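Local coordinates for protein myosin-I heavy chain (Dictyostelium discoideum, PDB 5EJY) that moves along actin filaments as an ATP-driven class VII motor in early phagocytosis and adhesion, this chain being a MyTH4-FERM unit of its tail, at residues I337-L342 / K383-L388. Residues are numbered along the deposited sequence; the frame is centred on the assembly and turned at random.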
loop_
_atom_site.group_PDB
_atom_site.type_symbol
_atom_site.label_atom_id
_atom_site.label_comp_id
_atom_site.label_asym_id
_atom_site.label_seq_id
_atom_site.Cartn_x
_atom_site.Cartn_y
_atom_site.Cartn_z
ATOM N N ILE A 337 -19.693 -4.376 26.794
ATOM C CA ILE A 337 -19.444 -3.313 25.809
ATOM C C ILE A 337 -20.476 -3.293 24.679
ATOM O O ILE A 337 -20.929 -2.220 24.257
ATOM C CB ILE A 337 -17.998 -3.341 25.245
ATOM C CG1 ILE A 337 -17.660 -4.705 24.630
ATOM C CG2 ILE A 337 -16.988 -2.955 26.330
ATOM C CD1 ILE A 337 -16.285 -4.738 23.898
ATOM N N GLY A 338 -20.860 -4.466 24.194
ATOM C CA GLY A 338 -21.810 -4.551 23.098
ATOM C C GLY A 338 -23.212 -4.102 23.479
ATOM O O GLY A 338 -23.934 -3.531 22.654
ATOM N N SER A 339 -23.601 -4.357 24.727
ATOM C CA SER A 339 -24.922 -3.944 25.204
ATOM C C SER A 339 -25.011 -2.429 25.358
ATOM O O SER A 339 -26.051 -1.832 25.084
ATOM C CB SER A 339 -25.293 -4.650 26.517
ATOM O OG SER A 339 -24.497 -4.194 27.600
ATOM N N LEU A 340 -23.924 -1.811 25.809
ATOM C CA LEU A 340 -23.863 -0.355 25.891
ATOM C C LEU A 340 -23.911 0.279 24.502
ATOM O O LEU A 340 -24.599 1.285 24.291
ATOM C CB LEU A 340 -22.623 0.099 26.669
ATOM C CG LEU A 340 -22.736 -0.107 28.182
ATOM C CD1 LEU A 340 -21.400 0.063 28.877
ATOM C CD2 LEU A 340 -23.783 0.846 28.775
ATOM N N LYS A 341 -23.198 -0.320 23.551
ATOM C CA LYS A 341 -23.191 0.178 22.176
ATOM C C LYS A 341 -24.600 0.135 21.579
ATOM O O LYS A 341 -25.009 1.037 20.839
ATOM C CB LYS A 341 -22.210 -0.628 21.319
ATOM C CG LYS A 341 -22.084 -0.164 19.868
ATOM C CD LYS A 341 -20.993 -0.949 19.137
ATOM C CE LYS A 341 -21.198 -0.977 17.620
ATOM N NZ LYS A 341 -20.249 -1.945 16.965
ATOM N N LEU A 342 -25.350 -0.907 21.914
ATOM C CA LEU A 342 -26.714 -1.031 21.417
ATOM C C LEU A 342 -27.619 0.034 22.032
ATOM O O LEU A 342 -28.466 0.611 21.347
ATOM C CB LEU A 342 -27.271 -2.435 21.690
ATOM C CG LEU A 342 -28.656 -2.734 21.106
ATOM C CD1 LEU A 342 -28.713 -2.413 19.619
ATOM C CD2 LEU A 342 -29.041 -4.195 21.359
ATOM N N LYS A 383 -31.576 -4.794 28.153
ATOM C CA LYS A 383 -32.768 -4.335 28.866
ATOM C C LYS A 383 -32.372 -3.571 30.123
ATOM O O LYS A 383 -33.024 -2.602 30.505
ATOM C CB LYS A 383 -33.658 -5.519 29.252
ATOM C CG LYS A 383 -34.482 -6.107 28.113
ATOM C CD LYS A 383 -35.383 -7.220 28.640
ATOM C CE LYS A 383 -36.366 -7.710 27.587
ATOM N NZ LYS A 383 -37.302 -8.727 28.158
ATOM N N SER A 384 -31.286 -4.014 30.747
ATOM C CA SER A 384 -30.788 -3.435 31.991
ATOM C C SER A 384 -30.395 -1.956 31.927
ATOM O O SER A 384 -30.305 -1.297 32.964
ATOM C CB SER A 384 -29.584 -4.242 32.480
ATOM O OG SER A 384 -28.790 -3.488 33.383
ATOM N N HIS A 385 -30.142 -1.435 30.730
ATOM C CA HIS A 385 -29.579 -0.083 30.607
ATOM C C HIS A 385 -30.604 1.055 30.571
ATOM O O HIS A 385 -30.568 1.900 29.671
ATOM C CB HIS A 385 -28.655 -0.002 29.389
ATOM C CG HIS A 385 -27.503 -0.958 29.449
ATOM N ND1 HIS A 385 -26.536 -0.892 30.429
ATOM C CD2 HIS A 385 -27.164 -1.999 28.652
ATOM C CE1 HIS A 385 -25.648 -1.852 30.232
ATOM N NE2 HIS A 385 -26.006 -2.536 29.160
ATOM N N LYS A 386 -31.496 1.089 31.561
ATOM C CA LYS A 386 -32.514 2.139 31.638
ATOM C C LYS A 386 -33.163 2.284 30.246
ATOM O O LYS A 386 -33.480 1.251 29.653
ATOM C CB LYS A 386 -31.900 3.424 32.199
ATOM C CG LYS A 386 -31.113 3.241 33.486
ATOM C CD LYS A 386 -30.557 4.574 33.973
ATOM C CE LYS A 386 -29.574 4.387 35.119
ATOM N N GLY A 387 -33.394 3.490 29.703
ATOM C CA GLY A 387 -33.252 4.780 30.361
ATOM C C GLY A 387 -31.921 5.493 30.165
ATOM O O GLY A 387 -31.806 6.686 30.445
ATOM N N LEU A 388 -30.908 4.761 29.707
ATOM C CA LEU A 388 -29.574 5.333 29.540
ATOM C C LEU A 388 -29.510 6.270 28.346
ATOM O O LEU A 388 -29.888 5.902 27.235
ATOM C CB LEU A 388 -28.516 4.232 29.399
ATOM C CG LEU A 388 -27.799 3.836 30.690
ATOM C CD2 LEU A 388 -26.940 4.986 31.189
#
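H385 reaches from the loop after helix 375-383 to the flank of helix 331-346, where S339 and L340 receive its imidazole. Its NE2 donates a hydrogen bond to S339 OG at 2.7 Å, with the hydroxyl oxygen only 15° out of the ring plane. With chi1 at 70°, between the backbone N and the carbonyl carbon, S339 OG also meets the backbone oxygens of I335 and S336, four and three residues earlier, which share its one hydroxyl hydrogen. Through these bonds a single buried hydroxyl ties the helix backbone to the loop. L340 covers one face of the imidazole: its CD2 lies 3.8 Å from the centroid of the H385 ring, 24° off the normal, a CH-pi contact displaced toward ND1 and CE1. Bonded at the edge and covered on a face, the ring is restrained from turning. With an alanine here, S339 OG is likely to lose its imidazole donor and a gap to open beside L340 CD2. H385 also centres an inverse gamma turn, followed by the cis peptide bond before G387, whose N bonds to D348. The contact lies in the helical FERM central domain: L340 packs on Q396 and L400 of helix 390-402, and S339 touches K381 of helix 375-383.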